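Local structure of Lmo0547 protein (Listeria monocytogenes, 4R9N) at residues A[5-10]-A[249-254]; A[19-24]-A[240-245]; A[28-33]-A[221-226]; A[146-151]-A[216-221]; A[40-45]-A[64-69]. The protein probably acts as a sugar-responsive transcriptional regulator of the SorC family, with the deposited fragment corresponding to its putative sugar-binding domain. All coordinates share one frame; numbering follows the deposited sequence.

All five contacts belong to one domain built on a parallel sheet with helices on both faces. Interactions 2 and 4 are pairs of neighbouring strands in that sheet, their centres about 11 Å apart, and strands 242-246 and 217-221 are neighbours. Interaction 1 pairs the first and last helices, about 9 Å from interaction 2 between centres. Helices 3-15 and 247-253 lie on one face of the sheet and helix 30-49, shared by interactions 3 and 5, on the other. Along the chain, interaction 1 encloses 2, which encloses 3; interactions 5 and 4 follow one another within 3. The two ends of the chain thus meet beside the edge strand 19-23 of the domain.

Interaction 1 (A[5-10]-A[249-254]); sequences VDLEQK and MAEYIL
Apolar contact between Leu7, Lys10 and Leu254 makes up most of this helix-to-helix meeting. CD2 of Leu7 presses on CD1 of Leu254 at 3.5 Å, closer than usual for two methyl carbons, the two side chains meeting at a slant. In Leu7, CG lies opposite the carbonyl carbon (chi1 -68°), which aims its branched end at the other helix; its second methyl, CD1, comes only to 4.5 Å from CB of Ala250. One turn on, CD2 of Leu254 rests 3.9 Å from CB of Lys10 and 3.8 Å from the backbone O of Lys10, while the extended lysine chain runs away from the contact. The two segments belong to the first and last helices of the chain, 3-15 and 247-253, which lie on the same face of the parallel sheet of a Rossmann-like domain, where Leu11 also receives Ala250, Ile253 and Leu254. The two segments share no hydrogen bond; OE2 of Glu251 comes within 4.4 Å of CD1 of Leu7. The C-terminal carboxylate of Leu254 uses its O to accept from Lys14 NZ, one turn beyond Lys10.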
# COMPACT_ATOMS: atom_id res chain seq x y z
N VAL A 5 -15.48 -10.32 -15.30
CA VAL A 5 -14.38 -10.38 -16.24
C VAL A 5 -14.45 -9.17 -17.16
O VAL A 5 -13.42 -8.61 -17.53
CB VAL A 5 -14.38 -11.68 -17.07
CG1 VAL A 5 -13.15 -11.73 -17.97
CG2 VAL A 5 -14.39 -12.91 -16.16
N ASP A 6 -15.67 -8.77 -17.49
CA ASP A 6 -15.90 -7.57 -18.27
C ASP A 6 -15.28 -6.39 -17.60
O ASP A 6 -14.61 -5.63 -18.28
CB ASP A 6 -17.40 -7.23 -18.44
CG ASP A 6 -18.05 -7.96 -19.59
OD1 ASP A 6 -17.42 -8.92 -20.12
OD2 ASP A 6 -19.21 -7.58 -19.94
N LEU A 7 -15.58 -6.18 -16.31
CA LEU A 7 -15.01 -5.03 -15.63
C LEU A 7 -13.49 -5.11 -15.55
O LEU A 7 -12.83 -4.07 -15.67
CB LEU A 7 -15.62 -4.79 -14.24
CG LEU A 7 -17.08 -4.35 -14.19
CD1 LEU A 7 -17.70 -4.50 -12.81
CD2 LEU A 7 -17.18 -2.90 -14.66
N GLU A 8 -12.95 -6.30 -15.31
CA GLU A 8 -11.49 -6.48 -15.20
C GLU A 8 -10.78 -6.06 -16.50
O GLU A 8 -9.88 -5.26 -16.48
CB GLU A 8 -11.13 -7.91 -14.82
CG GLU A 8 -11.64 -8.28 -13.44
CD GLU A 8 -11.48 -9.75 -13.05
OE1 GLU A 8 -11.39 -10.62 -13.96
OE2 GLU A 8 -11.49 -10.05 -11.82
N GLN A 9 -11.25 -6.57 -17.63
CA GLN A 9 -10.78 -6.15 -18.97
C GLN A 9 -10.81 -4.68 -19.17
O GLN A 9 -9.89 -4.07 -19.67
CB GLN A 9 -11.70 -6.74 -20.05
CG GLN A 9 -11.50 -8.22 -20.27
CD GLN A 9 -12.07 -8.69 -21.61
OE1 GLN A 9 -13.28 -8.65 -21.85
NE2 GLN A 9 -11.18 -9.15 -22.49
N LYS A 10 -11.95 -4.09 -18.83
CA LYS A 10 -12.12 -2.67 -19.04
C LYS A 10 -11.12 -1.87 -18.23
O LYS A 10 -10.57 -0.92 -18.71
CB LYS A 10 -13.54 -2.25 -18.69
CG LYS A 10 -14.49 -2.52 -19.85
CD LYS A 10 -15.93 -2.46 -19.41
CE LYS A 10 -16.84 -3.06 -20.47
NZ LYS A 10 -18.22 -2.56 -20.25
N MSE A 249 -16.48 -0.08 -6.74
CA MSE A 249 -15.39 0.84 -6.97
C MSE A 249 -15.02 0.82 -8.43
O MSE A 249 -14.72 1.86 -8.98
CB MSE A 249 -14.14 0.43 -6.19
CG MSE A 249 -12.93 1.29 -6.49
SE MSE A 249 -13.09 3.11 -5.72
CE MSE A 249 -14.05 2.47 -4.14
N ALA A 250 -14.99 -0.36 -9.04
CA ALA A 250 -14.67 -0.43 -10.47
C ALA A 250 -15.64 0.41 -11.34
O ALA A 250 -15.20 1.13 -12.25
CB ALA A 250 -14.63 -1.85 -10.92
N GLU A 251 -16.93 0.36 -11.04
CA GLU A 251 -17.93 1.09 -11.83
C GLU A 251 -17.68 2.57 -11.73
O GLU A 251 -17.78 3.31 -12.72
CB GLU A 251 -19.35 0.73 -11.38
CG GLU A 251 -19.77 -0.68 -11.81
CD GLU A 251 -20.90 -1.29 -10.99
OE1 GLU A 251 -21.47 -0.60 -10.11
OE2 GLU A 251 -21.23 -2.48 -11.22
N TYR A 252 -17.33 2.99 -10.53
CA TYR A 252 -17.16 4.36 -10.20
C TYR A 252 -15.90 4.92 -10.83
O TYR A 252 -15.85 6.10 -11.15
CB TYR A 252 -17.11 4.48 -8.67
CG TYR A 252 -17.25 5.88 -8.15
CD1 TYR A 252 -18.16 6.78 -8.71
CD2 TYR A 252 -16.49 6.31 -7.06
CE1 TYR A 252 -18.29 8.08 -8.23
CE2 TYR A 252 -16.60 7.60 -6.57
CZ TYR A 252 -17.51 8.48 -7.14
OH TYR A 252 -17.61 9.75 -6.64
N ILE A 253 -14.85 4.12 -10.97
CA ILE A 253 -13.63 4.63 -11.58
C ILE A 253 -13.54 4.39 -13.08
O ILE A 253 -12.65 4.92 -13.72
CB ILE A 253 -12.34 4.15 -10.88
CG1 ILE A 253 -12.10 2.66 -11.03
CG2 ILE A 253 -12.37 4.54 -9.41
CD1 ILE A 253 -10.73 2.23 -10.51
N LEU A 254 -14.44 3.61 -13.66
CA LEU A 254 -14.38 3.38 -15.11
C LEU A 254 -14.92 4.58 -15.86
O LEU A 254 -14.24 5.14 -16.73
CB LEU A 254 -15.11 2.10 -15.52
CG LEU A 254 -14.12 0.95 -15.36
CD1 LEU A 254 -14.85 -0.39 -15.29
CD2 LEU A 254 -13.05 0.95 -16.46
OXT LEU A 254 -16.03 5.01 -15.57

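Interaction 2 (A[19-24]-A[240-245]); sequences EAIVVA and IDVIVI
The flat groups joining Glu19-Val23 to Asp241-Ile245 are peptide units, which meet at their N-H and C=O edges, with side chains above and below. One face of this ribbon carries Glu19 and Ile21 beside Val242 and Val244; the other carries Ala20 and Val22 beside Ile243 and Ile245. The strands run nearly parallel, 6° apart, and five backbone bonds step between them. Ile21 is gripped on both its polar atoms: its N donates an almost straight bond to O of Ile243 (2.8 Å, 178°), and its O accepts from N of Ile245 at 3.0 Å. Val23 N reaches O of Ile245 within the carbonyl plane at 2.9 Å. At the other end, N of Ile243 meets O of Glu19 at 3.2 Å, and the same oxygen takes a CA-H contact from Val242.

Side chains add a second layer of contact. CG1 of Ile21 stands beside its backbone N (chi1 -62°), and this brings CD1 to 3.8 Å from CG2 of Val244, the two side chains rising alongside one another from neighbouring strands. That CD1 also touches CG1 of Val242 at 4.1 Å. OE1 of Glu19 forms a salt bridge with Arg48. Asp241 OD2 accepts from Val218 N, which ties the residue just before strand 242-246 to strand 217-221. Strand 19-23 is an edge strand of the chain's sheet. Helix 30-49 covers one face of this parallel pair and helices 3-15 and 247-253 the other, as in a three-layer alpha-beta-alpha, Rossmann-like domain.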
# COMPACT_ATOMS: atom_id res chain seq x y z
N GLU A 19 -2.97 -6.62 -14.31
CA GLU A 19 -4.15 -7.35 -13.92
C GLU A 19 -5.07 -6.55 -13.02
O GLU A 19 -4.62 -5.78 -12.16
CB GLU A 19 -3.79 -8.67 -13.22
CG GLU A 19 -5.04 -9.53 -12.95
CD GLU A 19 -4.77 -10.85 -12.24
OE1 GLU A 19 -3.65 -11.07 -11.73
OE2 GLU A 19 -5.71 -11.72 -12.21
N ALA A 20 -6.37 -6.75 -13.17
CA ALA A 20 -7.37 -6.22 -12.26
C ALA A 20 -8.19 -7.37 -11.71
O ALA A 20 -8.67 -8.22 -12.48
CB ALA A 20 -8.23 -5.15 -12.95
N ILE A 21 -8.28 -7.46 -10.39
CA ILE A 21 -9.09 -8.45 -9.75
C ILE A 21 -10.31 -7.77 -9.12
O ILE A 21 -10.16 -6.86 -8.27
CB ILE A 21 -8.28 -9.14 -8.64
CG1 ILE A 21 -7.07 -9.85 -9.27
CG2 ILE A 21 -9.21 -10.06 -7.88
CD1 ILE A 21 -5.87 -9.97 -8.33
N VAL A 22 -11.49 -8.06 -9.64
CA VAL A 22 -12.67 -7.34 -9.24
C VAL A 22 -13.54 -8.30 -8.48
O VAL A 22 -13.87 -9.39 -8.97
CB VAL A 22 -13.50 -6.76 -10.42
CG1 VAL A 22 -14.71 -6.07 -9.87
CG2 VAL A 22 -12.71 -5.76 -11.22
N VAL A 23 -13.99 -7.85 -7.33
CA VAL A 23 -14.68 -8.69 -6.38
C VAL A 23 -16.15 -8.32 -6.40
O VAL A 23 -16.48 -7.17 -6.27
CB VAL A 23 -14.04 -8.48 -4.97
CG1 VAL A 23 -14.91 -9.00 -3.89
CG2 VAL A 23 -12.65 -9.13 -4.94
N ALA A 24 -17.03 -9.30 -6.58
CA ALA A 24 -18.45 -9.05 -6.67
C ALA A 24 -19.04 -8.88 -5.30
O ALA A 24 -18.95 -9.77 -4.50
CB ALA A 24 -19.17 -10.17 -7.42
N ILE A 240 1.03 1.50 -10.08
CA ILE A 240 0.33 0.28 -9.70
C ILE A 240 0.22 -0.60 -10.92
O ILE A 240 -0.20 -0.18 -11.99
CB ILE A 240 -1.08 0.57 -9.19
CG1 ILE A 240 -1.02 1.30 -7.87
CG2 ILE A 240 -1.95 -0.70 -9.11
CD1 ILE A 240 -2.27 2.11 -7.59
N ASP A 241 0.47 -1.87 -10.70
CA ASP A 241 0.40 -2.91 -11.75
C ASP A 241 -0.82 -3.81 -11.65
O ASP A 241 -1.34 -4.27 -12.68
CB ASP A 241 1.68 -3.74 -11.74
CG ASP A 241 2.92 -2.87 -11.94
OD1 ASP A 241 3.00 -2.20 -13.03
OD2 ASP A 241 3.82 -2.82 -11.02
N VAL A 242 -1.29 -4.06 -10.44
CA VAL A 242 -2.36 -4.98 -10.20
C VAL A 242 -3.24 -4.29 -9.14
O VAL A 242 -2.74 -3.78 -8.07
CB VAL A 242 -1.82 -6.32 -9.61
CG1 VAL A 242 -2.96 -7.23 -9.17
CG2 VAL A 242 -0.85 -7.03 -10.59
N ILE A 243 -4.51 -4.24 -9.41
CA ILE A 243 -5.46 -3.75 -8.41
C ILE A 243 -6.43 -4.80 -8.02
O ILE A 243 -6.85 -5.66 -8.86
CB ILE A 243 -6.27 -2.53 -8.89
CG1 ILE A 243 -7.02 -2.76 -10.19
CG2 ILE A 243 -5.39 -1.31 -8.99
CD1 ILE A 243 -8.01 -1.64 -10.42
N VAL A 244 -6.79 -4.79 -6.74
CA VAL A 244 -7.83 -5.63 -6.19
C VAL A 244 -8.84 -4.65 -5.62
O VAL A 244 -8.52 -3.89 -4.68
CB VAL A 244 -7.33 -6.59 -5.08
CG1 VAL A 244 -8.43 -7.53 -4.71
CG2 VAL A 244 -6.13 -7.39 -5.59
N ILE A 245 -10.01 -4.62 -6.24
CA ILE A 245 -11.09 -3.73 -5.86
C ILE A 245 -12.45 -4.37 -6.05
O ILE A 245 -12.58 -5.42 -6.68
CB ILE A 245 -11.08 -2.38 -6.61
CG1 ILE A 245 -11.27 -2.59 -8.10
CG2 ILE A 245 -9.81 -1.57 -6.28
CD1 ILE A 245 -11.46 -1.25 -8.83

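Interaction 3 (A[28-33]-A[221-226]); sequences MSEEEA and LANGLQ
Glu30 and Asn223 bring the start of helix 30-49 against the loop that follows strand 217-221, at the C-terminal end of the parallel sheet of this Rossmann-like domain. The close part is buried and lies around Asn223 and Gly224. ND2 of Asn223 gives a weak, bent bond to the backbone O of Glu30 (3.0 Å, 122°) and lies 3.4 Å from CG of Glu30. Here the two side chains run past one another in opposed senses, their amide and carboxylate planes 88° apart. CB of Ala33 is a more distant neighbour, 4.3 Å from ND2 of Asn223. The glutamate chain is extended, with CG lying opposite its own N (chi1 -167°), a conformation that puts CD 3.6 Å from CA of Gly224, where no side chain intervenes.

The outer part is looser. Glu30 is exposed, and while its carboxylate lies against CA of Gly224, its OE1 meets a water. At the helix start, Ser29 (N-cap) and Glu32 form a capping box: OG of Ser29 accepts from Glu32 N at 3.0 Å, and the carboxylate of Glu32 takes the N-H of Ser29. Leu225 is reached through solvent, by a single water that donates to OE1 of Glu30 at 2.6 Å and accepts from N of Leu225 at 2.9 Å.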
# COMPACT_ATOMS: atom_id res chain seq x y z
N MSE A 28 -23.72 -5.50 0.29
CA MSE A 28 -22.83 -5.17 1.39
C MSE A 28 -22.61 -3.71 1.59
O MSE A 28 -22.46 -2.95 0.63
CB MSE A 28 -21.48 -5.78 0.96
CG MSE A 28 -21.50 -7.30 0.98
SE MSE A 28 -19.75 -7.98 0.24
CE MSE A 28 -19.82 -9.70 1.07
N SER A 29 -22.49 -3.29 2.85
CA SER A 29 -22.03 -1.94 3.17
C SER A 29 -20.55 -1.75 2.77
O SER A 29 -19.85 -2.72 2.44
CB SER A 29 -22.17 -1.70 4.68
OG SER A 29 -21.15 -2.39 5.40
N GLU A 30 -20.06 -0.52 2.80
CA GLU A 30 -18.65 -0.31 2.49
C GLU A 30 -17.76 -1.16 3.41
O GLU A 30 -16.80 -1.76 2.94
CB GLU A 30 -18.27 1.16 2.64
CG GLU A 30 -16.92 1.51 2.03
CD GLU A 30 -16.52 2.95 2.34
OE1 GLU A 30 -17.16 3.88 1.77
OE2 GLU A 30 -15.58 3.15 3.15
N GLU A 31 -18.09 -1.20 4.71
CA GLU A 31 -17.34 -1.93 5.74
C GLU A 31 -17.40 -3.44 5.50
O GLU A 31 -16.42 -4.17 5.65
CB GLU A 31 -17.93 -1.64 7.14
CG GLU A 31 -18.22 -0.18 7.47
CD GLU A 31 -18.46 0.05 8.95
OE1 GLU A 31 -18.11 1.14 9.45
OE2 GLU A 31 -18.99 -0.87 9.62
N GLU A 32 -18.57 -3.93 5.15
CA GLU A 32 -18.70 -5.39 4.86
C GLU A 32 -17.93 -5.79 3.53
O GLU A 32 -17.31 -6.86 3.43
CB GLU A 32 -20.17 -5.77 4.75
CG GLU A 32 -20.97 -5.41 6.01
CD GLU A 32 -22.47 -5.37 5.79
OE1 GLU A 32 -22.92 -5.08 4.66
OE2 GLU A 32 -23.18 -5.65 6.77
N ALA A 33 -18.00 -4.90 2.56
CA ALA A 33 -17.26 -5.07 1.31
C ALA A 33 -15.74 -5.11 1.57
O ALA A 33 -15.02 -5.92 0.98
CB ALA A 33 -17.62 -3.94 0.38
N LEU A 221 -4.51 -2.51 -2.98
CA LEU A 221 -5.82 -2.88 -2.43
C LEU A 221 -6.53 -1.60 -2.02
O LEU A 221 -5.96 -0.87 -1.23
CB LEU A 221 -5.57 -3.68 -1.15
CG LEU A 221 -5.27 -5.16 -1.15
CD1 LEU A 221 -4.41 -5.61 -2.29
CD2 LEU A 221 -4.68 -5.61 0.18
N ALA A 222 -7.73 -1.32 -2.51
CA ALA A 222 -8.42 -0.08 -2.07
C ALA A 222 -9.91 -0.29 -1.97
O ALA A 222 -10.50 -1.01 -2.77
CB ALA A 222 -8.14 1.06 -3.03
N ASN A 223 -10.54 0.42 -1.05
CA ASN A 223 -12.00 0.41 -1.01
C ASN A 223 -12.53 1.75 -0.57
O ASN A 223 -11.87 2.46 0.22
CB ASN A 223 -12.49 -0.65 -0.03
CG ASN A 223 -14.00 -0.89 -0.12
OD1 ASN A 223 -14.57 -1.06 -1.21
ND2 ASN A 223 -14.66 -0.87 1.02
N GLY A 224 -13.75 2.07 -1.02
CA GLY A 224 -14.44 3.26 -0.55
C GLY A 224 -14.37 4.36 -1.56
O GLY A 224 -13.31 4.75 -2.05
N LEU A 225 -15.53 4.89 -1.87
CA LEU A 225 -15.61 5.78 -3.02
C LEU A 225 -14.88 7.13 -2.78
O LEU A 225 -14.39 7.73 -3.73
CB LEU A 225 -17.10 5.88 -3.46
CG LEU A 225 -17.70 4.47 -3.84
CD1 LEU A 225 -19.22 4.50 -3.98
CD2 LEU A 225 -17.14 3.83 -5.11
N GLN A 226 -14.71 7.54 -1.51
CA GLN A 226 -13.89 8.72 -1.16
C GLN A 226 -12.45 8.58 -1.65
O GLN A 226 -11.72 9.57 -1.76
CB GLN A 226 -13.88 8.94 0.37
CG GLN A 226 -15.16 9.56 0.95
CD GLN A 226 -15.11 9.81 2.46
OE1 GLN A 226 -14.08 9.58 3.11
NE2 GLN A 226 -16.21 10.28 3.02
O HOH W 1 -17.86 3.59 -0.75

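Interaction 4 (A[146-151]-A[216-221]); sequences DMAIVG and PTVVAL
Met147, a selenomethionine, has CG opposite its backbone N (chi1 159°) and an extended chain beyond it, which carries CE across the strand gap to CG2 of Val219 at 3.7 Å. On the opposite face, Val150 at chi1 -59° has its CG2 between backbone N and carbonyl carbon, and this methyl meets CG1 of Val218 at 4.0 Å and CB of Ala220 at 4.1 Å. It also lies 3.6 Å from O of Val219. On the face of Met147, CG2 of Ile149 meets the methyls of Leu221, with CD2 at 4.1 Å.

Between these layers the backbones are stitched in parallel register. N of Val219 donates almost straight to O of Ala148 (2.8 Å), and O of Val219 takes the N-H of Val150 at the same distance, so one residue supplies both middle rungs. Bonds from Ala148 N to Thr217 O and from Leu221 N to Val150 O flank them. At the start the ladder frays: Thr217 N reaches Asp146 O only weakly, and a water that donates to this oxygen at 2.7 Å also bonds OG1 of Thr217. The Asp146 carboxylate is held by Lys53. Helices 30-49 and 61-69 cover the Met147 and Ile149 face. The two strand segments are twisted by -23°. They pair inside the parallel sheet, between strands 242-246 and 54-57, as in a Rossmann-like fold.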
# COMPACT_ATOMS: atom_id res chain seq x y z
N ASP A 146 10.54 -8.37 -5.39
CA ASP A 146 9.92 -8.84 -6.64
C ASP A 146 8.53 -8.21 -6.77
O ASP A 146 8.02 -7.95 -7.89
CB ASP A 146 9.75 -10.36 -6.61
CG ASP A 146 11.08 -11.15 -6.78
OD1 ASP A 146 12.12 -10.64 -7.24
OD2 ASP A 146 11.06 -12.33 -6.38
N MSE A 147 7.84 -8.12 -5.62
CA MSE A 147 6.48 -7.58 -5.59
C MSE A 147 6.21 -6.82 -4.36
O MSE A 147 6.77 -7.14 -3.31
CB MSE A 147 5.57 -8.83 -5.65
CG MSE A 147 4.16 -8.78 -5.17
SE MSE A 147 3.51 -10.70 -5.26
CE MSE A 147 1.92 -9.87 -4.79
N ALA A 148 5.24 -5.90 -4.41
CA ALA A 148 4.92 -5.11 -3.19
C ALA A 148 3.40 -5.02 -3.10
O ALA A 148 2.73 -4.97 -4.13
CB ALA A 148 5.53 -3.73 -3.28
N ILE A 149 2.87 -5.01 -1.88
CA ILE A 149 1.45 -4.83 -1.64
C ILE A 149 1.29 -3.55 -0.85
O ILE A 149 1.88 -3.38 0.22
CB ILE A 149 0.86 -5.99 -0.89
CG1 ILE A 149 1.11 -7.26 -1.73
CG2 ILE A 149 -0.64 -5.72 -0.56
CD1 ILE A 149 0.65 -8.55 -1.05
N VAL A 150 0.46 -2.64 -1.38
CA VAL A 150 0.27 -1.32 -0.77
C VAL A 150 -1.24 -1.02 -0.71
O VAL A 150 -2.05 -1.60 -1.46
CB VAL A 150 1.01 -0.19 -1.53
CG1 VAL A 150 2.47 -0.44 -1.60
CG2 VAL A 150 0.41 -0.02 -2.92
N GLY A 151 -1.60 -0.13 0.21
CA GLY A 151 -2.93 0.53 0.22
C GLY A 151 -2.86 1.89 -0.47
O GLY A 151 -1.80 2.48 -0.62
N PRO A 216 8.82 -4.49 -9.88
CA PRO A 216 8.18 -5.10 -11.06
C PRO A 216 6.69 -5.23 -10.95
O PRO A 216 5.99 -4.98 -11.97
CB PRO A 216 8.85 -6.47 -11.17
CG PRO A 216 10.18 -6.27 -10.58
CD PRO A 216 10.01 -5.25 -9.47
N THR A 217 6.19 -5.64 -9.78
CA THR A 217 4.75 -5.79 -9.60
C THR A 217 4.32 -5.15 -8.31
O THR A 217 4.61 -5.65 -7.21
CB THR A 217 4.29 -7.25 -9.58
OG1 THR A 217 4.77 -7.95 -10.76
CG2 THR A 217 2.75 -7.36 -9.44
N VAL A 218 3.58 -4.07 -8.42
CA VAL A 218 3.04 -3.40 -7.24
C VAL A 218 1.52 -3.66 -7.27
O VAL A 218 0.83 -3.33 -8.26
CB VAL A 218 3.29 -1.88 -7.26
CG1 VAL A 218 2.50 -1.19 -6.15
CG2 VAL A 218 4.77 -1.61 -7.16
N VAL A 219 1.02 -4.26 -6.19
CA VAL A 219 -0.36 -4.55 -6.04
C VAL A 219 -1.00 -3.59 -5.07
O VAL A 219 -0.45 -3.39 -3.97
CB VAL A 219 -0.53 -5.94 -5.43
CG1 VAL A 219 -2.02 -6.24 -5.31
CG2 VAL A 219 0.17 -6.96 -6.29
N ALA A 220 -2.09 -2.95 -5.46
CA ALA A 220 -2.82 -2.08 -4.57
C ALA A 220 -4.19 -2.63 -4.26
O ALA A 220 -4.96 -3.19 -5.15
CB ALA A 220 -2.91 -0.69 -5.17
N LEU A 221 -4.51 -2.51 -2.98
CA LEU A 221 -5.82 -2.88 -2.43
C LEU A 221 -6.53 -1.60 -2.02
O LEU A 221 -5.96 -0.87 -1.23
CB LEU A 221 -5.57 -3.68 -1.15
CG LEU A 221 -5.27 -5.16 -1.15
CD1 LEU A 221 -4.41 -5.61 -2.29
CD2 LEU A 221 -4.68 -5.61 0.18
O HOH W 2 6.85 -9.65 -9.63

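Interaction 5 (A[40-45]-A[64-69]); sequences EAAYTL and RKFANE
Phe66 reaches out from helix 61-69 and lays one corner of its ring against Ala41, Ala42 and Leu45 of helix 30-49. CG stands opposite the backbone N (chi1 167°), a conformation that carries the ring from the flank of its own helix toward the neighbouring one. The leading atom is CE1, which comes 3.6 Å from CA of Ala42 and 3.8 Å from O of Ala41; that carbonyl oxygen sits at the ring edge, near its plane. CD1 beside it touches CB of Ala41 at 4.0 Å. Leu45 has its CG beside its own backbone N (chi1 -60°); from there the side chain crosses the phenylalanine at about a right angle and brings its CD1 to 3.8 Å from CE1 of Phe66.

Ala42, small enough to let the backbones approach, makes the second point of contact. Its CB lies 3.7 Å from the backbone O of Glu69 and 3.9 Å from CB of Glu69. Beyond that carbon a bend at chi2 turns the carboxylate of Glu69 out of the contact to a salt bridge with Lys39.

The axes of segments 40-45 and 64-69 approach to 8.4 Å and cross at -62°. Phe66 and Leu45 both also touch Leu221 of strand 217-221, so these helices pack together on one face of the sheet, as in one helical layer of a Rossmann-like alpha-beta-alpha sandwich.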
# COMPACT_ATOMS: atom_id res chain seq x y z
N GLU A 40 -10.86 -12.10 -0.23
CA GLU A 40 -10.62 -12.52 -1.62
C GLU A 40 -9.25 -12.13 -2.13
O GLU A 40 -8.65 -12.92 -2.93
CB GLU A 40 -11.73 -12.03 -2.52
CG GLU A 40 -13.04 -12.73 -2.12
CD GLU A 40 -12.98 -14.27 -2.26
OE1 GLU A 40 -12.36 -14.76 -3.20
OE2 GLU A 40 -13.53 -14.98 -1.38
N ALA A 41 -8.72 -11.01 -1.64
CA ALA A 41 -7.37 -10.63 -1.95
C ALA A 41 -6.40 -11.62 -1.40
O ALA A 41 -5.44 -11.98 -2.11
CB ALA A 41 -7.04 -9.24 -1.48
N ALA A 42 -6.62 -12.06 -0.17
CA ALA A 42 -5.72 -13.03 0.40
C ALA A 42 -5.70 -14.31 -0.44
O ALA A 42 -4.63 -14.90 -0.70
CB ALA A 42 -6.08 -13.32 1.81
N TYR A 43 -6.87 -14.75 -0.84
CA TYR A 43 -7.00 -16.00 -1.59
C TYR A 43 -6.30 -15.89 -2.92
O TYR A 43 -5.44 -16.73 -3.24
CB TYR A 43 -8.45 -16.37 -1.78
CG TYR A 43 -8.66 -17.53 -2.73
CD1 TYR A 43 -8.17 -18.81 -2.45
CD2 TYR A 43 -9.29 -17.32 -3.90
CE1 TYR A 43 -8.33 -19.87 -3.33
CE2 TYR A 43 -9.47 -18.35 -4.79
CZ TYR A 43 -8.99 -19.63 -4.51
OH TYR A 43 -9.20 -20.63 -5.46
N THR A 44 -6.60 -14.86 -3.68
CA THR A 44 -6.03 -14.72 -4.98
C THR A 44 -4.57 -14.37 -4.99
O THR A 44 -3.77 -14.96 -5.77
CB THR A 44 -6.78 -13.71 -5.81
OG1 THR A 44 -8.11 -14.19 -5.98
CG2 THR A 44 -6.13 -13.57 -7.18
N LEU A 45 -4.17 -13.45 -4.10
CA LEU A 45 -2.78 -13.04 -4.07
C LEU A 45 -1.83 -14.08 -3.48
O LEU A 45 -0.66 -14.09 -3.87
CB LEU A 45 -2.60 -11.70 -3.39
CG LEU A 45 -3.33 -10.49 -4.03
CD1 LEU A 45 -3.11 -9.26 -3.16
CD2 LEU A 45 -2.91 -10.16 -5.47
N ARG A 64 -3.75 -4.73 6.99
CA ARG A 64 -3.96 -5.51 8.23
C ARG A 64 -5.05 -6.59 8.04
O ARG A 64 -4.87 -7.76 8.38
CB ARG A 64 -4.23 -4.58 9.38
CG ARG A 64 -4.58 -5.31 10.66
CD ARG A 64 -3.27 -5.79 11.27
NE ARG A 64 -3.06 -7.16 11.02
CZ ARG A 64 -2.03 -7.87 11.43
NH1 ARG A 64 -2.06 -9.17 11.17
NH2 ARG A 64 -0.99 -7.31 12.06
N LYS A 65 -6.19 -6.20 7.45
CA LYS A 65 -7.23 -7.15 7.13
C LYS A 65 -6.76 -8.27 6.18
O LYS A 65 -7.04 -9.45 6.38
CB LYS A 65 -8.46 -6.40 6.60
CG LYS A 65 -9.22 -5.66 7.69
CD LYS A 65 -10.31 -4.74 7.14
CE LYS A 65 -11.05 -3.99 8.28
NZ LYS A 65 -11.75 -4.97 9.17
N PHE A 66 -6.07 -7.88 5.12
CA PHE A 66 -5.45 -8.85 4.19
C PHE A 66 -4.62 -9.84 4.95
O PHE A 66 -4.72 -11.06 4.76
CB PHE A 66 -4.63 -8.08 3.16
CG PHE A 66 -3.70 -8.92 2.35
CD1 PHE A 66 -4.15 -9.65 1.25
CD2 PHE A 66 -2.35 -8.95 2.65
CE1 PHE A 66 -3.26 -10.38 0.49
CE2 PHE A 66 -1.48 -9.69 1.90
CZ PHE A 66 -1.95 -10.41 0.82
N ALA A 67 -3.75 -9.34 5.80
CA ALA A 67 -2.90 -10.24 6.59
C ALA A 67 -3.67 -11.16 7.54
O ALA A 67 -3.32 -12.30 7.70
CB ALA A 67 -1.83 -9.44 7.32
N ASN A 68 -4.75 -10.69 8.14
CA ASN A 68 -5.52 -11.50 9.03
C ASN A 68 -6.16 -12.63 8.23
O ASN A 68 -6.33 -13.74 8.78
CB ASN A 68 -6.64 -10.63 9.69
CG ASN A 68 -6.10 -9.65 10.74
OD1 ASN A 68 -4.95 -9.70 11.16
ND2 ASN A 68 -6.95 -8.74 11.14
N GLU A 69 -6.56 -12.33 6.98
CA GLU A 69 -7.26 -13.32 6.15
C GLU A 69 -6.30 -14.29 5.45
O GLU A 69 -6.73 -15.30 4.84
CB GLU A 69 -8.13 -12.63 5.09
CG GLU A 69 -9.27 -11.77 5.66
CD GLU A 69 -10.44 -12.59 6.15
OE1 GLU A 69 -10.46 -13.84 6.01
OE2 GLU A 69 -11.33 -11.94 6.70